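Local coordinates for protein N-terminal cyanobactin protease (Planktothrix agardhii NIES-596, PDB 4H6W) that is probably a subtilisin-like serine endopeptidase domain that cleaves peptide bonds during cyanobactin maturation, here in the processing of prenylagaramide precursors, at residues A[22-27]-A[88-93]; A[155-160]-A[221-226]; A[175-180]-A[199-204]. All coordinates share one frame; numbering follows the deposited sequence.

Contact 1. Residues A[22-27]-A[88-93]; sequences KICVAV and RGLIVP
Neighbouring parallel strands in the central sheet of the subtilisin-like alpha/beta fold meet here, Cys24, Val25, Ala26 and Val27 pairing with Arg88, Gly89, Leu90 and Ile91. Val25 takes both of its backbone bonds from this strand: its N donates to Arg88 O at 3.0 Å, and its O accepts from Leu90 N. Val27 does likewise: Val27 N donates to Leu90 O at 2.7 Å, while Val27 O receives the N-H of Val92 at 3.0 Å. The bond from Arg88 N to Ile23 O, at the start of the pairing, is weak. On the face of Cys24 and Ala26, the sulfur of Cys24 meets both Leu90 and Arg88. Cys24 SG, anti to the backbone N (chi1 -174°), lies 3.5 Å from Leu90 CG and as far from Arg88 NH1, which it meets obliquely; NH1 also makes a weak hydrogen bond to Asn117 O. Leu90 CD2 covers part of one face of the Arg88 guanidinium near its rim, 3.5 Å above the plane, and Leu90 CB packs on Ala26 CB at 4.1 Å. The other face of the sheet carries Val25, Val27 and Ile91; Gly89, paired with Val25, adds no side chain. Val25 and Val27 lie against Phe73 of helix 63-73, and Val27 closely precedes Asp29, a predicted charge-relay residue. Ile23 and Val25 reach Ala235 of helix 223-243. In the sheet, strand 24-28 bonds on to strand 121-124, and strand 88-91 is flanked by strand 43-46, where Ile91 touches Leu44.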
loop_
_atom_site.group_PDB
_atom_site.type_symbol
_atom_site.label_atom_id
_atom_site.label_comp_id
_atom_site.label_asym_id
_atom_site.label_seq_id
_atom_site.Cartn_x
_atom_site.Cartn_y
_atom_site.Cartn_z
ATOM N N LYS A 22 2.382 17.056 -5.878
ATOM C CA LYS A 22 1.120 17.473 -5.258
ATOM C C LYS A 22 0.391 16.303 -4.603
ATOM O O LYS A 22 -0.642 16.492 -3.967
ATOM C CB LYS A 22 0.196 18.154 -6.274
ATOM C CG LYS A 22 0.800 19.357 -6.985
ATOM C CD LYS A 22 -0.293 20.133 -7.699
ATOM C CE LYS A 22 0.188 20.719 -9.013
ATOM N NZ LYS A 22 -0.949 20.774 -9.977
ATOM N N ILE A 23 0.928 15.097 -4.774
ATOM C CA ILE A 23 0.321 13.901 -4.236
ATOM C C ILE A 23 1.194 13.331 -3.137
ATOM O O ILE A 23 2.367 13.015 -3.357
ATOM C CB ILE A 23 0.043 12.851 -5.337
ATOM C CG1 ILE A 23 -1.046 13.356 -6.287
ATOM C CG2 ILE A 23 -0.339 11.503 -4.739
ATOM C CD1 ILE A 23 -2.304 13.856 -5.598
ATOM N N CYS A 24 0.610 13.205 -1.952
ATOM C CA CYS A 24 1.346 12.783 -0.788
ATOM C C CYS A 24 0.952 11.395 -0.346
ATOM O O CYS A 24 -0.235 11.095 -0.203
ATOM C CB CYS A 24 1.128 13.755 0.361
ATOM S SG CYS A 24 2.176 13.313 1.752
ATOM N N VAL A 25 1.969 10.557 -0.139
ATOM C CA VAL A 25 1.806 9.208 0.401
ATOM C C VAL A 25 2.505 9.126 1.757
ATOM O O VAL A 25 3.691 9.419 1.865
ATOM C CB VAL A 25 2.372 8.133 -0.561
ATOM C CG1 VAL A 25 2.357 6.750 0.075
ATOM C CG2 VAL A 25 1.579 8.101 -1.862
ATOM N N ALA A 26 1.759 8.752 2.789
ATOM C CA ALA A 26 2.328 8.590 4.130
ATOM C C ALA A 26 2.654 7.127 4.364
ATOM O O ALA A 26 1.854 6.259 4.038
ATOM C CB ALA A 26 1.354 9.084 5.184
ATOM N N VAL A 27 3.832 6.853 4.918
ATOM C CA VAL A 27 4.203 5.481 5.256
ATOM C C VAL A 27 4.214 5.335 6.770
ATOM O O VAL A 27 5.041 5.940 7.453
ATOM C CB VAL A 27 5.557 5.066 4.647
ATOM C CG1 VAL A 27 5.910 3.655 5.082
ATOM C CG2 VAL A 27 5.534 5.174 3.119
ATOM N N ARG A 88 5.358 13.232 -3.174
ATOM C CA ARG A 88 5.729 13.626 -1.817
ATOM C C ARG A 88 5.552 12.437 -0.848
ATOM O O ARG A 88 4.587 11.673 -0.955
ATOM C CB ARG A 88 4.864 14.821 -1.392
ATOM C CG ARG A 88 5.351 15.569 -0.163
ATOM C CD ARG A 88 4.516 16.815 0.114
ATOM N NE ARG A 88 4.768 17.334 1.458
ATOM C CZ ARG A 88 3.916 17.264 2.483
ATOM N NH1 ARG A 88 2.715 16.706 2.340
ATOM N NH2 ARG A 88 4.269 17.774 3.659
ATOM N N GLY A 89 6.484 12.269 0.082
ATOM C CA GLY A 89 6.381 11.205 1.093
ATOM C C GLY A 89 6.464 11.692 2.539
ATOM O O GLY A 89 7.276 12.569 2.860
ATOM N N LEU A 90 5.623 11.125 3.407
ATOM C CA LEU A 90 5.683 11.361 4.856
ATOM C C LEU A 90 5.980 10.071 5.617
ATOM O O LEU A 90 5.257 9.087 5.496
ATOM C CB LEU A 90 4.367 11.914 5.375
ATOM C CG LEU A 90 3.775 13.197 4.808
ATOM C CD1 LEU A 90 2.439 13.436 5.492
ATOM C CD2 LEU A 90 4.698 14.383 5.011
ATOM N N ILE A 91 7.042 10.075 6.404
ATOM C CA ILE A 91 7.348 8.951 7.259
ATOM C C ILE A 91 6.717 9.267 8.613
ATOM O O ILE A 91 6.964 10.317 9.200
ATOM C CB ILE A 91 8.868 8.730 7.365
ATOM C CG1 ILE A 91 9.459 8.424 5.984
ATOM C CG2 ILE A 91 9.193 7.602 8.325
ATOM C CD1 ILE A 91 10.823 9.062 5.757
ATOM N N VAL A 92 5.854 8.372 9.071
ATOM C CA VAL A 92 5.187 8.526 10.347
ATOM C C VAL A 92 5.318 7.201 11.110
ATOM O O VAL A 92 4.459 6.326 10.992
ATOM C CB VAL A 92 3.714 8.888 10.132
ATOM C CG1 VAL A 92 3.085 9.349 11.433
ATOM C CG2 VAL A 92 3.598 9.957 9.061
ATOM N N PRO A 93 6.399 7.042 11.892
ATOM C CA PRO A 93 6.702 5.737 12.486
ATOM C C PRO A 93 5.648 5.294 13.503
ATOM O O PRO A 93 5.240 6.085 14.348
ATOM C CB PRO A 93 8.054 5.965 13.188
ATOM C CG PRO A 93 8.542 7.282 12.682
ATOM C CD PRO A 93 7.300 8.078 12.407
#

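Contact 2. Residues A[155-160]-A[221-226]; sequences AATGND and SGTSFA
Ala156, at the end of strand 152-156, directs its methyl at the start of helix 223-243: CB stands 3.3 Å from Thr223 OG1. Thr157 follows, its OG1 meeting Thr223 CG2 at 3.5 Å as the two side chains cross at about a right angle; that hydroxyl also makes a weak hydrogen bond to Val177 O. Gly158 turns the chain with a positive phi, where a side chain would run into the preceding carbonyl O, and its N-H gives a bent hydrogen bond (138° at the hydrogen) to Thr223 OG1 at 3.3 Å. Asn159 then folds back over Thr223, the two side chains sliding past each other in opposite directions. Asn159 OD1 accepts two bonds of 2.8 Å: one from Thr223 N, nearly straight at 169°, and one from Thr223 OG1, which approaches from above the carbonyl plane. Thr223 OG1 sits between its own backbone N and carbonyl carbon (chi1 61°), which brings it to both Asn159 OD1 and Gly158 N, so the hydroxyl receives one N-H and passes its own hydrogen on. With an alanine in place of Thr223, OG1 is gone; Gly158 N would probably be left without this acceptor and the Asn159 amide, held by Thr223 N alone, freer to turn. Thr223 immediately precedes Ser224, the predicted charge-relay serine, whose OG is bonded to His64 NE2 and Ser125 O. Asn159 probably corresponds to the oxyanion-hole asparagine of subtilisins. The two bonds to OD1 restrain the rotation of the amide, consistent with Thr223 acting as a second-shell residue that orients Asn159 so that ND2 could serve there.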
loop_
_atom_site.group_PDB
_atom_site.type_symbol
_atom_site.label_atom_id
_atom_site.label_comp_id
_atom_site.label_asym_id
_atom_site.label_seq_id
_atom_site.Cartn_x
_atom_site.Cartn_y
_atom_site.Cartn_z
ATOM N N ALA A 155 -4.041 -1.134 3.400
ATOM C CA ALA A 155 -3.400 -1.930 4.427
ATOM C C ALA A 155 -3.269 -3.393 4.056
ATOM O O ALA A 155 -4.138 -3.954 3.349
ATOM C CB ALA A 155 -4.152 -1.790 5.736
ATOM N N ALA A 156 -2.193 -4.001 4.563
ATOM C CA ALA A 156 -1.918 -5.435 4.430
ATOM C C ALA A 156 -2.966 -6.338 5.089
ATOM O O ALA A 156 -3.354 -6.121 6.233
ATOM C CB ALA A 156 -0.543 -5.743 5.004
ATOM N N THR A 157 -3.404 -7.367 4.372
ATOM C CA THR A 157 -4.349 -8.344 4.928
ATOM C C THR A 157 -3.714 -9.223 6.023
ATOM O O THR A 157 -4.413 -9.714 6.914
ATOM C CB THR A 157 -4.921 -9.270 3.829
ATOM O OG1 THR A 157 -3.857 -9.995 3.199
ATOM C CG2 THR A 157 -5.692 -8.469 2.772
ATOM N N GLY A 158 -2.401 -9.437 5.949
ATOM C CA GLY A 158 -1.705 -10.231 6.952
ATOM C C GLY A 158 -1.198 -11.568 6.438
ATOM O O GLY A 158 -1.643 -12.061 5.396
ATOM N N ASN A 159 -0.287 -12.170 7.201
ATOM C CA ASN A 159 0.491 -13.318 6.736
ATOM C C ASN A 159 0.325 -14.547 7.616
ATOM O O ASN A 159 1.259 -15.325 7.795
ATOM C CB ASN A 159 1.961 -12.914 6.630
ATOM C CG ASN A 159 2.123 -11.491 6.140
ATOM O OD1 ASN A 159 1.895 -11.202 4.956
ATOM N ND2 ASN A 159 2.479 -10.581 7.052
ATOM N N ASP A 160 -0.887 -14.728 8.134
ATOM C CA ASP A 160 -1.196 -15.809 9.065
ATOM C C ASP A 160 -1.618 -17.071 8.323
ATOM O O ASP A 160 -1.783 -18.122 8.928
ATOM C CB ASP A 160 -2.302 -15.384 10.050
ATOM C CG ASP A 160 -1.998 -14.066 10.755
ATOM O OD1 ASP A 160 -1.175 -14.045 11.699
ATOM O OD2 ASP A 160 -2.597 -13.044 10.357
ATOM N N SER A 221 9.396 -11.343 1.117
ATOM C CA SER A 221 8.047 -11.788 0.790
ATOM C C SER A 221 7.056 -11.475 1.907
ATOM O O SER A 221 7.399 -11.554 3.081
ATOM C CB SER A 221 8.039 -13.285 0.487
ATOM O OG SER A 221 8.666 -13.565 -0.755
ATOM N N GLY A 222 5.834 -11.111 1.525
ATOM C CA GLY A 222 4.742 -10.876 2.472
ATOM C C GLY A 222 3.752 -9.849 1.952
ATOM O O GLY A 222 4.017 -9.186 0.934
ATOM N N THR A 223 2.619 -9.710 2.655
ATOM C CA THR A 223 1.610 -8.702 2.328
ATOM C C THR A 223 2.142 -7.301 2.646
ATOM O O THR A 223 1.675 -6.306 2.097
ATOM C CB THR A 223 0.263 -8.939 3.065
ATOM O OG1 THR A 223 0.462 -8.879 4.485
ATOM C CG2 THR A 223 -0.372 -10.297 2.689
ATOM N N SER A 224 3.121 -7.236 3.543
ATOM C CA SER A 224 3.842 -5.992 3.852
ATOM C C SER A 224 4.456 -5.319 2.642
ATOM O O SER A 224 4.703 -4.129 2.672
ATOM C CB SER A 224 4.985 -6.272 4.833
ATOM O OG SER A 224 4.555 -6.171 6.181
ATOM N N PHE A 225 4.709 -6.092 1.589
ATOM C CA PHE A 225 5.466 -5.630 0.413
ATOM C C PHE A 225 4.569 -5.552 -0.815
ATOM O O PHE A 225 4.884 -4.854 -1.776
ATOM C CB PHE A 225 6.697 -6.519 0.221
ATOM C CG PHE A 225 7.422 -6.772 1.516
ATOM C CD1 PHE A 225 8.194 -5.766 2.101
ATOM C CD2 PHE A 225 7.265 -7.977 2.202
ATOM C CE1 PHE A 225 8.830 -5.976 3.321
ATOM C CE2 PHE A 225 7.895 -8.191 3.426
ATOM C CZ PHE A 225 8.680 -7.186 3.988
ATOM N N ALA A 226 3.429 -6.241 -0.749
ATOM C CA ALA A 226 2.384 -6.078 -1.736
ATOM C C ALA A 226 1.689 -4.732 -1.553
ATOM O O ALA A 226 1.399 -4.012 -2.524
ATOM C CB ALA A 226 1.376 -7.212 -1.617
#

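Contact 3. Residues A[175-180]-A[199-204]; sequences LAVGAM and QGILAP
Strands 175-180 and 200-204 run parallel with a marked twist, their directions 43° apart, and are stitched by five backbone hydrogen bonds from Ala176 N to Gln199 O at one end to Met180 N and Ala203 O at the other. They are the two strands of a beta-alpha-beta crossover whose helix is 194-199, and 200-204 is the outermost strand of the sheet at this side. Ala203 N donates to Gly178 O at 3.0 Å, whereas the last bond, Met180 N to Ala203 O, is longer at 3.2 Å. The Leu175 side chain starts away from the partner strand, yet its CD1 returns to within 3.4 Å of Gln199 O. On the face of Val177, Ile201 and Ala203, Val177 CG1 rests against Ala203 CB at 4.0 Å; helix 223-243 packs on this face through Val230, which reaches Leu175, Val177 and Ala203, while Ile201 meets Leu258 of helix 250-259. The opposite face holds Ala176 and Leu202. Gly178 belongs there too, and Leu202 CD2 lies over its bare backbone, 3.5 Å from Gly178 C. Met180 closes the pairing. Its CG sits in the crowded position between the backbone N and carbonyl carbon (chi1 62°), and the chain beyond is extended, which carries it along the end of strand 200-204. The Met180 and Leu202 side chains cross obliquely, CB to CB 4.0 Å, and the terminal Met180 CE lies beside the proline ring, 3.9 Å from Pro204 CD.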
loop_
_atom_site.group_PDB
_atom_site.type_symbol
_atom_site.label_atom_id
_atom_site.label_comp_id
_atom_site.label_asym_id
_atom_site.label_seq_id
_atom_site.Cartn_x
_atom_site.Cartn_y
_atom_site.Cartn_z
ATOM N N LEU A 175 -8.779 -0.027 1.760
ATOM C CA LEU A 175 -8.386 -0.927 0.680
ATOM C C LEU A 175 -7.417 -1.975 1.242
ATOM O O LEU A 175 -6.327 -1.647 1.737
ATOM C CB LEU A 175 -7.794 -0.151 -0.499
ATOM C CG LEU A 175 -7.248 -0.916 -1.720
ATOM C CD1 LEU A 175 -8.263 -1.896 -2.260
ATOM C CD2 LEU A 175 -6.822 0.028 -2.834
ATOM N N ALA A 176 -7.839 -3.235 1.199
ATOM C CA ALA A 176 -7.045 -4.334 1.739
ATOM C C ALA A 176 -6.212 -4.948 0.616
ATOM O O ALA A 176 -6.660 -4.991 -0.525
ATOM C CB ALA A 176 -7.957 -5.379 2.367
ATOM N N VAL A 177 -5.008 -5.420 0.939
ATOM C CA VAL A 177 -4.103 -5.955 -0.085
ATOM C C VAL A 177 -3.429 -7.260 0.346
ATOM O O VAL A 177 -2.677 -7.285 1.334
ATOM C CB VAL A 177 -3.018 -4.927 -0.487
ATOM C CG1 VAL A 177 -2.063 -5.536 -1.509
ATOM C CG2 VAL A 177 -3.665 -3.665 -1.036
ATOM N N GLY A 178 -3.713 -8.336 -0.396
ATOM C CA GLY A 178 -3.055 -9.623 -0.190
ATOM C C GLY A 178 -1.912 -9.813 -1.180
ATOM O O GLY A 178 -1.649 -8.938 -2.031
ATOM N N ALA A 179 -1.245 -10.963 -1.083
ATOM C CA ALA A 179 -0.071 -11.263 -1.918
ATOM C C ALA A 179 -0.272 -12.380 -2.940
ATOM O O ALA A 179 -0.911 -13.384 -2.662
ATOM C CB ALA A 179 1.138 -11.561 -1.048
ATOM N N MET A 180 0.287 -12.176 -4.128
ATOM C CA MET A 180 0.301 -13.179 -5.183
ATOM C C MET A 180 1.741 -13.374 -5.640
ATOM O O MET A 180 2.586 -12.500 -5.417
ATOM C CB MET A 180 -0.601 -12.764 -6.358
ATOM C CG MET A 180 -0.233 -11.475 -7.092
ATOM S SD MET A 180 -1.308 -11.235 -8.531
ATOM C CE MET A 180 -0.685 -9.740 -9.287
ATOM N N GLN A 199 -13.237 -5.914 -0.237
ATOM C CA GLN A 199 -12.415 -4.715 -0.395
ATOM C C GLN A 199 -10.928 -4.976 -0.614
ATOM O O GLN A 199 -10.101 -4.078 -0.442
ATOM C CB GLN A 199 -12.628 -3.782 0.804
ATOM C CG GLN A 199 -12.296 -4.429 2.136
ATOM C CD GLN A 199 -12.726 -3.592 3.320
ATOM O OE1 GLN A 199 -13.854 -3.097 3.364
ATOM N NE2 GLN A 199 -11.827 -3.428 4.292
ATOM N N GLY A 200 -10.586 -6.198 -0.987
ATOM C CA GLY A 200 -9.182 -6.533 -1.110
ATOM C C GLY A 200 -8.824 -6.917 -2.521
ATOM O O GLY A 200 -9.658 -7.451 -3.248
ATOM N N ILE A 201 -7.586 -6.621 -2.908
ATOM C CA ILE A 201 -7.000 -7.132 -4.141
ATOM C C ILE A 201 -5.661 -7.811 -3.856
ATOM O O ILE A 201 -5.032 -7.568 -2.818
ATOM C CB ILE A 201 -6.783 -6.027 -5.208
ATOM C CG1 ILE A 201 -5.847 -4.927 -4.697
ATOM C CG2 ILE A 201 -8.102 -5.447 -5.678
ATOM C CD1 ILE A 201 -5.602 -3.830 -5.716
ATOM N N LEU A 202 -5.223 -8.655 -4.786
ATOM C CA LEU A 202 -3.880 -9.228 -4.739
ATOM C C LEU A 202 -2.904 -8.395 -5.547
ATOM O O LEU A 202 -3.191 -8.036 -6.690
ATOM C CB LEU A 202 -3.873 -10.661 -5.271
ATOM C CG LEU A 202 -4.651 -11.702 -4.464
ATOM C CD1 LEU A 202 -4.531 -13.068 -5.129
ATOM C CD2 LEU A 202 -4.176 -11.746 -3.011
ATOM N N ALA A 203 -1.759 -8.095 -4.935
ATOM C CA ALA A 203 -0.614 -7.471 -5.619
ATOM C C ALA A 203 0.672 -8.289 -5.385
ATOM O O ALA A 203 0.756 -9.060 -4.411
ATOM C CB ALA A 203 -0.430 -6.049 -5.137
ATOM N N PRO A 204 1.684 -8.131 -6.269
ATOM C CA PRO A 204 2.913 -8.925 -6.106
ATOM C C PRO A 204 3.471 -8.821 -4.696
ATOM O O PRO A 204 3.630 -7.715 -4.166
ATOM C CB PRO A 204 3.871 -8.284 -7.116
ATOM C CG PRO A 204 2.963 -7.788 -8.197
ATOM C CD PRO A 204 1.750 -7.263 -7.466
#

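All three contacts are largely buried and reach the same seven-stranded parallel sheet. Contacts 1 and 3 lie on opposite sides of the chain's centre, about 21 Å apart between centres, and are strand pairings that combine regular backbone bonds with apolar packing, contact 3 at an outermost strand. Contact 2 is different: polar side-chain bonds join a strand end to the start of helix 223-243, and its Asn159 is exposed. Contact 3 is nested in the loop closed by contact 2 and touches it, since strands 152-156 and 175-180 are neighbours and Ala226 packs on Ala203 and Pro204. Contact 1 reaches the same long helix through Ile23 and Val25.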